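Local coordinates for lipoprotein (Burkholderia cenocepacia, PDB 4QHQ) that binds methionine and probably delivers it to an ABC transporter, as the substrate-binding lipoprotein of a nutrient-uptake system, at residues 23-28 and 222-227; 36-41 and 58-63; 40-45 and 51-56; 73-78 and 215-220. All coordinates share one frame; numbering follows the deposited sequence.

All four contacts lie in the lobe built on the six-stranded sheet of this two-lobed binding protein, and they run from the ligand cleft out to the surface. Contacts 2 and 3 share Q40 and P41, have centres 8 Å apart and both touch the bound methionine; F55 of contact 3 packs against Y38 and Y60 of contact 2. Contact 4 reaches the same sheet as contact 3, where S54 packs on T78 and Y220, and the side chain of T78 lies about 8 Å from the ligand. Contact 1, at the surface, joins contact 4 through E26 OE1 and K215 NZ, 3.0 Å apart, and its nearest atoms stay about 17 Å from those of contact 2.

Contact 1: residues 23-28 and 222-227; sequences KEKEGL and SPEVKE
K25 NZ and E224 OE2 form a long salt bridge of 3.7 Å, the one polar link between residues 23-28 and 222-227. The partners come from two helices whose backbones stay well apart, with 9.8 Å between K25 CA and S222 CA, so both side chains have to reach into the gap. The lysine chain kinks at the second torsion (chi2 -75°) and again at the last, and the carbon before the ammonium, K25 CE, comes within 3.9 Å of the same oxygen, E224 OE2. E224 bends as well: with chi2 at 93° its carboxylate swings off the helix surface to meet the lysine. A second acid is close by, since E24 OE1 lies 5.8 Å from E224 OE2; the lysine charge probably eases the repulsion between them. Little surface is buried, 56 Å² in all, and the ion pair is best read as a loose surface attraction. The start of helix 223-233 is capped: S222 is the N-cap, its OG taking a weak bond from V225 N at 3.4 Å while also bonding to the carbonyl of A219, which ties this helix to the one before it. On the other segment G27, with positive phi (63°), turns the chain out of helix 10-26, and E26 pairs with K215 of helix 211-220. V225 packs on V14, V17 and V18 and E224 on V21, so helix 223-233 packs against helix 10-26, with helix 211-220 leading into it.

Contact 2: residues 36-41 and 58-63; sequences NDYVQP and QPYLDS. With MET (methionine), chain B.
Y38 and Y60 meet as a T-shaped (edge-to-face) pair in the methionine pocket of a type 2 periplasmic-binding fold, the edge of Y38 turned to the face of Y60. Their ring centroids are 5.7 Å apart and the planes stand at 68°, so the two form a corner that receives the end of the ligand. The methionine methyl sits in that corner: CE lies over the centre of the Y38 ring, and over the Y60 ring it is shifted toward the rim. The sulfur keeps to the Y60 side, where ligand SD is 3.5 Å from Y60 CB. Having its CG anti to the backbone N (chi1 -172°), Y60 reaches out from helix 58-68 and brings its hydroxyl alongside the root of Y38, Y60 OH standing 3.3 Å from Y38 CB. The same oxygen, Y60 OH, is 3.0 Å from Y38 O. The Y38 ring, in contrast, runs along the ligand toward its amino acid end, its hydroxyl hydrogen-bonded to N174 of helix 173-178 in the other lobe. Y60 is backed from that second lobe too, by D107, S109 and N110, so the pair lines a cleft closed over its ligand, consistent with the bound state of such proteins. N199 and R113 hold the polar end of the methionine. The loop that carries Y38 is steadied by an Asx turn: V39 N donates to D37 OD1 at 3.2 Å, approaching from above the carboxylate plane.

Contact 3: residues 40-45 and 51-56; sequences QPNAAL and DANSFQ. With MET (methionine), chain B.
N42 and Q56 come from opposite directions and join their side-chain amides by two hydrogen bonds inside a beta-alpha-beta crossover, where helix 41-47 connects strand 30-35 to strand 52-57 and residues 41-45 run antiparallel to 52-56, at 169°. N42 ND2 gives Q56 OE1 a nearly straight bond of 2.9 Å (174°), and Q56 NE2 returns one of 3.0 Å to N42 OD1 on a lone pair in the carbonyl plane. The amide planes are 24° apart, and the two reciprocal bonds restrain both groups from flipping. N42 OD1 takes a second bond, 2.9 Å from N53 ND2, which comes in tilted from the carbonyl plane; N53 ND2 also makes a weak bond to P41 O. Q64, bonded to N42 ND2, secures these buried amides. Next to them the F55 ring is held on both faces: P41 CB makes a CH-pi contact on one, 4.0 Å from the centroid, and Q56 CB lies over the other. L45 extends the packing along the strand to the backbone of D51. F55 and Q56 line the methionine pocket, and this network probably helps hold its wall, where F55 O stands 3.3 Å from ligand CB and Q56 CA 3.7 Å from ligand CE.

Contact 4: residues 73-78 and 215-220; sequences VSAGLT and KLVKAY
Helix 211-220 lies against strand 72-80 of the six-stranded sheet, and two side chains of the helix, V217 and Y220, carry the contact. T78 drops its methyl onto the tyrosine: CG2 sits over the middle of the Y220 ring, 3.5 Å from its centroid and 13° off the normal, a well-centred CH-pi contact. T78 CB is also close, 3.4 Å from Y220 CE1. The tyrosine's CG stands opposite its own amide nitrogen (chi1 -164°), which carries the ring off the helix toward the strand. Farther back along the strand, V217 leans its CG2 against A75, 3.5 Å from A75 O and 3.9 Å from A75 CB. The side of G76 that a side chain would occupy is taken by V217 CG1, 4.5 Å from G76 CA. G76 N donates a weak hydrogen bond to S74 OG at this irregular point of the strand. Around the pair, W15, V14 and V18 of helix 10-26 and I201 of the neighbouring strand wrap the Y220 ring, while L216 reaches A52. The strand order 2-1-3-5-4, with strand 199-204 returning from the second lobe to lie between 52-57 and 72-80, is that of type 2 periplasmic binding proteins.

Contact 1: residues 23-28 and 222-227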
loop_
_atom_site.group_PDB
_atom_site.type_symbol
_atom_site.label_atom_id
_atom_site.label_comp_id
_atom_site.label_asym_id
_atom_site.label_seq_id
_atom_site.Cartn_x
_atom_site.Cartn_y
_atom_site.Cartn_z
ATOM N N LYS A 23 20.529 13.414 -6.143
ATOM C CA LYS A 23 21.551 14.052 -6.958
ATOM C C LYS A 23 22.307 15.119 -6.178
ATOM O O LYS A 23 23.536 15.119 -6.144
ATOM C CB LYS A 23 20.932 14.663 -8.213
ATOM C CG LYS A 23 21.929 15.415 -9.082
ATOM C CD LYS A 23 21.253 15.954 -10.330
ATOM C CE LYS A 23 22.221 16.765 -11.172
ATOM N NZ LYS A 23 22.582 18.048 -10.512
ATOM N N GLU A 24 21.572 16.018 -5.536
ATOM C CA GLU A 24 22.180 17.188 -4.912
ATOM C C GLU A 24 22.950 16.876 -3.631
ATOM O O GLU A 24 23.973 17.495 -3.346
ATOM C CB GLU A 24 21.116 18.250 -4.638
ATOM C CG GLU A 24 20.410 18.735 -5.892
ATOM C CD GLU A 24 19.397 19.823 -5.606
ATOM O OE1 GLU A 24 19.189 20.144 -4.417
ATOM O OE2 GLU A 24 18.814 20.359 -6.572
ATOM N N LYS A 25 22.454 15.923 -2.856
ATOM C CA LYS A 25 23.018 15.645 -1.543
ATOM C C LYS A 25 23.877 14.387 -1.544
ATOM O O LYS A 25 24.819 14.279 -0.764
ATOM C CB LYS A 25 21.902 15.510 -0.502
ATOM C CG LYS A 25 21.082 16.776 -0.274
ATOM C CD LYS A 25 21.853 17.804 0.538
ATOM C CE LYS A 25 20.949 18.935 1.007
ATOM N NZ LYS A 25 20.542 19.841 -0.104
ATOM N N GLU A 26 23.556 13.435 -2.415
ATOM C CA GLU A 26 24.239 12.143 -2.387
ATOM C C GLU A 26 25.008 11.811 -3.668
ATOM O O GLU A 26 25.624 10.756 -3.761
ATOM C CB GLU A 26 23.254 11.011 -2.066
ATOM C CG GLU A 26 22.373 11.248 -0.841
ATOM C CD GLU A 26 23.152 11.266 0.460
ATOM O OE1 GLU A 26 24.285 10.738 0.495
ATOM O OE2 GLU A 26 22.625 11.814 1.452
ATOM N N GLY A 27 24.971 12.707 -4.649
ATOM C CA GLY A 27 25.663 12.482 -5.910
ATOM C C GLY A 27 25.182 11.282 -6.716
ATOM O O GLY A 27 25.887 10.809 -7.611
ATOM N N LEU A 28 23.981 10.793 -6.408
ATOM C CA LEU A 28 23.413 9.635 -7.091
ATOM C C LEU A 28 22.590 10.033 -8.305
ATOM O O LEU A 28 21.867 11.031 -8.274
ATOM C CB LEU A 28 22.498 8.850 -6.153
ATOM C CG LEU A 28 23.093 8.287 -4.865
ATOM C CD1 LEU A 28 22.025 7.485 -4.119
ATOM C CD2 LEU A 28 24.323 7.444 -5.168
ATOM N N SER A 222 14.716 12.300 4.054
ATOM C CA SER A 222 15.280 13.641 4.096
ATOM C C SER A 222 14.216 14.657 4.484
ATOM O O SER A 222 13.026 14.397 4.319
ATOM C CB SER A 222 15.836 13.996 2.720
ATOM O OG SER A 222 14.806 13.954 1.747
ATOM N N PRO A 223 14.641 15.822 5.003
ATOM C CA PRO A 223 13.671 16.873 5.332
ATOM C C PRO A 223 12.839 17.302 4.122
ATOM O O PRO A 223 11.646 17.562 4.275
ATOM C CB PRO A 223 14.556 18.028 5.809
ATOM C CG PRO A 223 15.786 17.363 6.324
ATOM C CD PRO A 223 16.008 16.180 5.424
ATOM N N GLU A 224 13.461 17.375 2.946
ATOM C CA GLU A 224 12.761 17.786 1.733
ATOM C C GLU A 224 11.607 16.848 1.422
ATOM O O GLU A 224 10.504 17.280 1.095
ATOM C CB GLU A 224 13.717 17.819 0.538
ATOM C CG GLU A 224 14.721 18.963 0.550
ATOM C CD GLU A 224 16.047 18.588 1.190
ATOM O OE1 GLU A 224 16.087 17.598 1.953
ATOM O OE2 GLU A 224 17.054 19.281 0.922
ATOM N N VAL A 225 11.872 15.554 1.514
ATOM C CA VAL A 225 10.854 14.550 1.222
ATOM C C VAL A 225 9.742 14.523 2.283
ATOM O O VAL A 225 8.556 14.447 1.950
ATOM C CB VAL A 225 11.504 13.166 1.038
ATOM C CG1 VAL A 225 10.462 12.079 0.924
ATOM C CG2 VAL A 225 12.390 13.170 -0.200
ATOM N N LYS A 226 10.122 14.615 3.556
ATOM C CA LYS A 226 9.125 14.660 4.620
ATOM C C LYS A 226 8.211 15.865 4.439
ATOM O O LYS A 226 6.996 15.751 4.571
ATOM C CB LYS A 226 9.780 14.704 5.999
ATOM C CG LYS A 226 8.793 14.982 7.125
ATOM C CD LYS A 226 9.470 14.985 8.481
ATOM C CE LYS A 226 9.809 13.575 8.919
ATOM N NZ LYS A 226 10.187 13.526 10.363
ATOM N N GLU A 227 8.800 17.007 4.111
ATOM C CA GLU A 227 8.024 18.225 3.896
ATOM C C GLU A 227 7.067 18.047 2.719
ATOM O O GLU A 227 5.904 18.455 2.788
ATOM C CB GLU A 227 8.957 19.411 3.641
#

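Contact 2: residues 36-41 and 58-63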
loop_
_atom_site.group_PDB
_atom_site.type_symbol
_atom_site.label_atom_id
_atom_site.label_comp_id
_atom_site.label_asym_id
_atom_site.label_seq_id
_atom_site.Cartn_x
_atom_site.Cartn_y
_atom_site.Cartn_z
ATOM N N ASN A 36 2.174 0.489 -13.265
ATOM C CA ASN A 36 0.784 0.860 -13.077
ATOM C C ASN A 36 0.147 0.200 -11.863
ATOM O O ASN A 36 -0.821 0.722 -11.317
ATOM C CB ASN A 36 -0.032 0.535 -14.326
ATOM N N ASP A 37 0.675 -0.952 -11.457
ATOM C CA ASP A 37 0.126 -1.662 -10.301
ATOM C C ASP A 37 1.211 -2.388 -9.492
ATOM O O ASP A 37 2.399 -2.212 -9.752
ATOM C CB ASP A 37 -1.025 -2.595 -10.708
ATOM C CG ASP A 37 -0.608 -3.648 -11.723
ATOM O OD1 ASP A 37 0.561 -4.099 -11.694
ATOM O OD2 ASP A 37 -1.457 -4.029 -12.557
ATOM N N TYR A 38 0.793 -3.219 -8.538
ATOM C CA TYR A 38 1.709 -3.800 -7.559
ATOM C C TYR A 38 2.425 -5.027 -8.083
ATOM O O TYR A 38 3.345 -5.514 -7.439
ATOM C CB TYR A 38 0.948 -4.258 -6.309
ATOM C CG TYR A 38 0.249 -3.193 -5.492
ATOM C CD1 TYR A 38 0.675 -1.869 -5.501
ATOM C CD2 TYR A 38 -0.843 -3.529 -4.698
ATOM C CE1 TYR A 38 0.033 -0.903 -4.727
ATOM C CE2 TYR A 38 -1.485 -2.584 -3.933
ATOM C CZ TYR A 38 -1.040 -1.280 -3.949
ATOM O OH TYR A 38 -1.707 -0.365 -3.173
ATOM N N VAL A 39 1.993 -5.526 -9.240
ATOM C CA VAL A 39 2.316 -6.889 -9.667
ATOM C C VAL A 39 3.771 -7.100 -10.063
ATOM O O VAL A 39 4.369 -8.134 -9.748
ATOM C CB VAL A 39 1.387 -7.331 -10.834
ATOM C CG1 VAL A 39 1.745 -8.721 -11.330
ATOM C CG2 VAL A 39 -0.073 -7.281 -10.391
ATOM N N GLN A 40 4.352 -6.120 -10.742
ATOM C CA GLN A 40 5.660 -6.340 -11.361
ATOM C C GLN A 40 6.940 -5.855 -10.678
ATOM O O GLN A 40 7.993 -6.411 -10.975
ATOM C CB GLN A 40 5.680 -5.881 -12.833
ATOM C CG GLN A 40 4.747 -6.667 -13.762
ATOM C CD GLN A 40 5.030 -8.166 -13.767
ATOM O OE1 GLN A 40 6.175 -8.599 -13.620
ATOM N NE2 GLN A 40 3.983 -8.965 -13.938
ATOM N N PRO A 41 6.886 -4.814 -9.816
ATOM C CA PRO A 41 8.197 -4.296 -9.378
ATOM C C PRO A 41 9.119 -5.274 -8.659
ATOM O O PRO A 41 10.342 -5.151 -8.843
ATOM C CB PRO A 41 7.827 -3.145 -8.442
ATOM C CG PRO A 41 6.497 -2.686 -8.930
ATOM C CD PRO A 41 5.783 -3.945 -9.353
ATOM N N GLN A 58 5.838 -4.394 4.352
ATOM C CA GLN A 58 6.466 -5.670 4.669
ATOM C C GLN A 58 5.550 -6.894 4.515
ATOM O O GLN A 58 5.994 -7.929 4.009
ATOM C CB GLN A 58 7.145 -5.647 6.045
ATOM C CG GLN A 58 8.038 -6.863 6.291
ATOM C CD GLN A 58 9.316 -6.844 5.482
ATOM O OE1 GLN A 58 10.067 -5.870 5.511
ATOM N NE2 GLN A 58 9.569 -7.925 4.751
ATOM N N PRO A 59 4.272 -6.795 4.928
ATOM C CA PRO A 59 3.397 -7.954 4.701
ATOM C C PRO A 59 3.285 -8.295 3.212
ATOM O O PRO A 59 3.275 -9.479 2.858
ATOM C CB PRO A 59 2.061 -7.497 5.300
ATOM C CG PRO A 59 2.497 -6.621 6.439
ATOM C CD PRO A 59 3.650 -5.827 5.849
ATOM N N TYR A 60 3.250 -7.292 2.349
ATOM C CA TYR A 60 3.211 -7.567 0.914
ATOM C C TYR A 60 4.507 -8.252 0.436
ATOM O O TYR A 60 4.455 -9.243 -0.296
ATOM C CB TYR A 60 2.958 -6.285 0.113
ATOM C CG TYR A 60 2.708 -6.540 -1.350
ATOM C CD1 TYR A 60 3.753 -6.561 -2.273
ATOM C CD2 TYR A 60 1.427 -6.738 -1.816
ATOM C CE1 TYR A 60 3.505 -6.793 -3.621
ATOM C CE2 TYR A 60 1.168 -6.979 -3.161
ATOM C CZ TYR A 60 2.221 -7.004 -4.061
ATOM O OH TYR A 60 1.956 -7.243 -5.385
ATOM N N LEU A 61 5.658 -7.729 0.847
ATOM C CA LEU A 61 6.940 -8.323 0.473
ATOM C C LEU A 61 7.020 -9.760 0.980
ATOM O O LEU A 61 7.474 -10.658 0.269
ATOM C CB LEU A 61 8.083 -7.490 1.042
ATOM C CG LEU A 61 9.500 -7.975 0.753
ATOM C CD1 LEU A 61 9.673 -8.196 -0.735
ATOM C CD2 LEU A 61 10.481 -6.938 1.269
ATOM N N ASP A 62 6.569 -9.986 2.214
ATOM C CA ASP A 62 6.586 -11.338 2.785
ATOM C C ASP A 62 5.743 -12.311 1.957
ATOM O O ASP A 62 6.146 -13.458 1.722
ATOM C CB ASP A 62 6.061 -11.329 4.227
ATOM C CG ASP A 62 7.051 -10.732 5.211
ATOM O OD1 ASP A 62 8.224 -10.524 4.833
ATOM O OD2 ASP A 62 6.647 -10.472 6.365
ATOM N N SER A 63 4.574 -11.848 1.525
ATOM C CA SER A 63 3.691 -12.650 0.685
ATOM C C SER A 63 4.377 -12.974 -0.638
ATOM O O SER A 63 4.341 -14.108 -1.106
ATOM C CB SER A 63 2.392 -11.888 0.430
ATOM O OG SER A 63 1.560 -12.592 -0.473
HETATM N N MET B . 1.237 2.046 -0.762
HETATM C CA MET B . 0.399 0.873 -0.508
HETATM C C MET B . -0.205 0.931 0.878
HETATM O O MET B . 0.485 1.323 1.812
HETATM C CB MET B . 1.238 -0.399 -0.676
HETATM C CG MET B . 0.446 -1.705 -0.477
HETATM S SD MET B . 1.493 -3.169 -0.626
HETATM C CE MET B . 1.927 -3.126 -2.367
HETATM O OXT MET B . -1.391 0.615 1.077
#

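Contact 3: residues 40-45 and 51-56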
loop_
_atom_site.group_PDB
_atom_site.type_symbol
_atom_site.label_atom_id
_atom_site.label_comp_id
_atom_site.label_asym_id
_atom_site.label_seq_id
_atom_site.Cartn_x
_atom_site.Cartn_y
_atom_site.Cartn_z
ATOM N N GLN A 40 4.352 -6.120 -10.742
ATOM C CA GLN A 40 5.660 -6.340 -11.361
ATOM C C GLN A 40 6.940 -5.855 -10.678
ATOM O O GLN A 40 7.993 -6.411 -10.975
ATOM C CB GLN A 40 5.680 -5.881 -12.833
ATOM C CG GLN A 40 4.747 -6.667 -13.762
ATOM C CD GLN A 40 5.030 -8.166 -13.767
ATOM O OE1 GLN A 40 6.175 -8.599 -13.620
ATOM N NE2 GLN A 40 3.983 -8.965 -13.938
ATOM N N PRO A 41 6.886 -4.814 -9.816
ATOM C CA PRO A 41 8.197 -4.296 -9.378
ATOM C C PRO A 41 9.119 -5.274 -8.659
ATOM O O PRO A 41 10.342 -5.151 -8.843
ATOM C CB PRO A 41 7.827 -3.145 -8.442
ATOM C CG PRO A 41 6.497 -2.686 -8.930
ATOM C CD PRO A 41 5.783 -3.945 -9.353
ATOM N N ASN A 42 8.604 -6.234 -7.898
ATOM C CA ASN A 42 9.516 -7.190 -7.263
ATOM C C ASN A 42 10.165 -8.141 -8.261
ATOM O O ASN A 42 11.347 -8.443 -8.138
ATOM C CB ASN A 42 8.837 -7.974 -6.142
ATOM C CG ASN A 42 8.647 -7.149 -4.878
ATOM O OD1 ASN A 42 9.422 -6.254 -4.565
ATOM N ND2 ASN A 42 7.600 -7.461 -4.140
ATOM N N ALA A 43 9.406 -8.604 -9.248
ATOM C CA ALA A 43 9.946 -9.456 -10.294
ATOM C C ALA A 43 11.034 -8.708 -11.074
ATOM O O ALA A 43 12.071 -9.276 -11.451
ATOM C CB ALA A 43 8.813 -9.918 -11.226
ATOM N N ALA A 44 10.802 -7.416 -11.281
ATOM C CA ALA A 44 11.726 -6.579 -12.036
ATOM C C ALA A 44 12.994 -6.320 -11.232
ATOM O O ALA A 44 14.082 -6.241 -11.794
ATOM C CB ALA A 44 11.052 -5.272 -12.422
ATOM N N LEU A 45 12.863 -6.208 -9.919
ATOM C CA LEU A 45 14.014 -6.104 -9.035
ATOM C C LEU A 45 14.804 -7.415 -8.974
ATOM O O LEU A 45 16.035 -7.430 -9.044
ATOM C CB LEU A 45 13.553 -5.709 -7.634
ATOM C CG LEU A 45 14.636 -5.636 -6.552
ATOM C CD1 LEU A 45 15.768 -4.688 -6.952
ATOM C CD2 LEU A 45 14.003 -5.221 -5.216
ATOM N N ASP A 51 17.251 -1.665 -9.717
ATOM C CA ASP A 51 18.140 -1.745 -8.565
ATOM C C ASP A 51 17.424 -1.661 -7.208
ATOM O O ASP A 51 17.937 -2.143 -6.199
ATOM C CB ASP A 51 19.193 -0.659 -8.675
ATOM C CG ASP A 51 19.973 -0.776 -9.957
ATOM O OD1 ASP A 51 20.666 -1.804 -10.114
ATOM O OD2 ASP A 51 19.873 0.123 -10.822
ATOM N N ALA A 52 16.253 -1.034 -7.180
ATOM C CA ALA A 52 15.474 -0.942 -5.965
ATOM C C ALA A 52 14.025 -0.722 -6.355
ATOM O O ALA A 52 13.726 -0.351 -7.494
ATOM C CB ALA A 52 15.962 0.214 -5.098
ATOM N N ASN A 53 13.121 -0.951 -5.417
ATOM C CA ASN A 53 11.753 -0.493 -5.614
ATOM C C ASN A 53 11.207 0.137 -4.352
ATOM O O ASN A 53 11.777 -0.014 -3.277
ATOM C CB ASN A 53 10.837 -1.579 -6.216
ATOM C CG ASN A 53 10.623 -2.758 -5.297
ATOM O OD1 ASN A 53 10.402 -2.591 -4.096
ATOM N ND2 ASN A 53 10.630 -3.953 -5.857
ATOM N N SER A 54 10.111 0.871 -4.503
ATOM C CA SER A 54 9.554 1.652 -3.403
ATOM C C SER A 54 8.061 1.764 -3.624
ATOM O O SER A 54 7.571 2.736 -4.204
ATOM C CB SER A 54 10.211 3.038 -3.379
ATOM O OG SER A 54 9.738 3.861 -2.320
ATOM N N PHE A 55 7.337 0.738 -3.185
ATOM C CA PHE A 55 5.907 0.676 -3.455
ATOM C C PHE A 55 5.123 -0.178 -2.462
ATOM O O PHE A 55 3.910 -0.199 -2.544
ATOM C CB PHE A 55 5.646 0.132 -4.853
ATOM C CG PHE A 55 5.777 -1.358 -4.943
ATOM C CD1 PHE A 55 7.033 -1.959 -4.915
ATOM C CD2 PHE A 55 4.657 -2.162 -5.042
ATOM C CE1 PHE A 55 7.161 -3.334 -4.983
ATOM C CE2 PHE A 55 4.767 -3.538 -5.099
ATOM C CZ PHE A 55 6.022 -4.126 -5.083
ATOM N N GLN A 56 5.792 -0.906 -1.574
ATOM C CA GLN A 56 5.105 -1.939 -0.800
ATOM C C GLN A 56 5.364 -1.860 0.688
ATOM O O GLN A 56 6.291 -1.199 1.139
ATOM C CB GLN A 56 5.552 -3.318 -1.292
ATOM C CG GLN A 56 6.934 -3.731 -0.794
ATOM C CD GLN A 56 7.553 -4.815 -1.646
ATOM O OE1 GLN A 56 6.978 -5.889 -1.822
ATOM N NE2 GLN A 56 8.745 -4.534 -2.186
HETATM N N MET B . 1.237 2.046 -0.762
HETATM C CA MET B . 0.399 0.873 -0.508
HETATM C C MET B . -0.205 0.931 0.878
HETATM O O MET B . 0.485 1.323 1.812
HETATM C CB MET B . 1.238 -0.399 -0.676
HETATM C CG MET B . 0.446 -1.705 -0.477
HETATM S SD MET B . 1.493 -3.169 -0.626
HETATM C CE MET B . 1.927 -3.126 -2.367
HETATM O OXT MET B . -1.391 0.615 1.077
#

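Contact 4: residues 73-78 and 215-220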
loop_
_atom_site.group_PDB
_atom_site.type_symbol
_atom_site.label_atom_id
_atom_site.label_comp_id
_atom_site.label_asym_id
_atom_site.label_seq_id
_atom_site.Cartn_x
_atom_site.Cartn_y
_atom_site.Cartn_z
ATOM N N VAL A 73 15.011 -7.669 0.242
ATOM C CA VAL A 73 14.879 -7.222 1.618
ATOM C C VAL A 73 14.646 -5.728 1.691
ATOM O O VAL A 73 14.968 -4.982 0.762
ATOM C CB VAL A 73 16.135 -7.535 2.446
ATOM C CG1 VAL A 73 16.288 -9.040 2.652
ATOM C CG2 VAL A 73 17.370 -6.941 1.775
ATOM N N SER A 74 14.106 -5.292 2.822
ATOM C CA SER A 74 13.930 -3.878 3.075
ATOM C C SER A 74 15.265 -3.212 3.364
ATOM O O SER A 74 16.103 -3.745 4.096
ATOM C CB SER A 74 13.006 -3.675 4.268
ATOM O OG SER A 74 12.859 -2.299 4.536
ATOM N N ALA A 75 15.461 -2.043 2.769
ATOM C CA ALA A 75 16.605 -1.204 3.069
ATOM C C ALA A 75 16.207 -0.057 3.998
ATOM O O ALA A 75 17.054 0.659 4.505
ATOM C CB ALA A 75 17.197 -0.658 1.784
ATOM N N GLY A 76 14.907 0.123 4.214
ATOM C CA GLY A 76 14.449 1.195 5.080
ATOM C C GLY A 76 13.017 1.591 4.808
ATOM O O GLY A 76 12.467 1.308 3.741
ATOM N N LEU A 77 12.414 2.268 5.775
ATOM C CA LEU A 77 11.006 2.617 5.681
ATOM C C LEU A 77 10.803 3.965 5.011
ATOM O O LEU A 77 11.694 4.826 5.037
ATOM C CB LEU A 77 10.382 2.629 7.074
ATOM C CG LEU A 77 10.410 1.305 7.835
ATOM C CD1 LEU A 77 9.661 1.455 9.157
ATOM C CD2 LEU A 77 9.837 0.153 7.005
ATOM N N THR A 78 9.620 4.143 4.423
ATOM C CA THR A 78 9.318 5.362 3.689
ATOM C C THR A 78 8.172 6.145 4.342
ATOM O O THR A 78 8.403 7.136 5.025
ATOM C CB THR A 78 9.020 5.038 2.216
ATOM O OG1 THR A 78 8.025 4.014 2.137
ATOM C CG2 THR A 78 10.274 4.529 1.521
ATOM N N LYS A 215 22.926 5.561 0.888
ATOM C CA LYS A 215 22.819 6.896 0.314
ATOM C C LYS A 215 21.413 7.143 -0.255
ATOM O O LYS A 215 20.835 8.216 -0.050
ATOM C CB LYS A 215 23.911 7.130 -0.734
ATOM C CG LYS A 215 25.315 7.045 -0.144
ATOM C CD LYS A 215 26.392 7.184 -1.198
ATOM C CE LYS A 215 26.419 8.583 -1.770
ATOM N NZ LYS A 215 26.726 9.618 -0.745
ATOM N N LEU A 216 20.865 6.150 -0.955
ATOM C CA LEU A 216 19.517 6.256 -1.498
ATOM C C LEU A 216 18.485 6.422 -0.388
ATOM O O LEU A 216 17.592 7.265 -0.487
ATOM C CB LEU A 216 19.187 5.020 -2.337
ATOM C CG LEU A 216 17.876 5.070 -3.130
ATOM C CD1 LEU A 216 17.882 6.212 -4.145
ATOM C CD2 LEU A 216 17.585 3.736 -3.802
ATOM N N VAL A 217 18.611 5.613 0.660
ATOM C CA VAL A 217 17.681 5.669 1.783
ATOM C C VAL A 217 17.790 7.030 2.469
ATOM O O VAL A 217 16.787 7.596 2.885
ATOM C CB VAL A 217 17.910 4.499 2.764
ATOM C CG1 VAL A 217 17.084 4.678 4.037
ATOM C CG2 VAL A 217 17.572 3.180 2.086
ATOM N N LYS A 218 19.006 7.568 2.541
ATOM C CA LYS A 218 19.238 8.894 3.128
ATOM C C LYS A 218 18.521 9.982 2.324
ATOM O O LYS A 218 17.910 10.901 2.892
ATOM C CB LYS A 218 20.738 9.205 3.217
ATOM N N ALA A 219 18.581 9.855 1.002
ATOM C CA ALA A 219 17.880 10.773 0.102
ATOM C C ALA A 219 16.374 10.731 0.301
ATOM O O ALA A 219 15.720 11.767 0.252
ATOM C CB ALA A 219 18.219 10.468 -1.351
ATOM N N TYR A 220 15.824 9.539 0.516
ATOM C CA TYR A 220 14.399 9.420 0.739
ATOM C C TYR A 220 14.063 9.982 2.114
ATOM O O TYR A 220 13.113 10.758 2.269
ATOM C CB TYR A 220 13.932 7.969 0.638
ATOM C CG TYR A 220 12.424 7.866 0.484
ATOM C CD1 TYR A 220 11.561 8.208 1.530
ATOM C CD2 TYR A 220 11.865 7.449 -0.714
ATOM C CE1 TYR A 220 10.182 8.131 1.378
ATOM C CE2 TYR A 220 10.495 7.370 -0.871
ATOM C CZ TYR A 220 9.665 7.706 0.175
ATOM O OH TYR A 220 8.300 7.614 0.014
#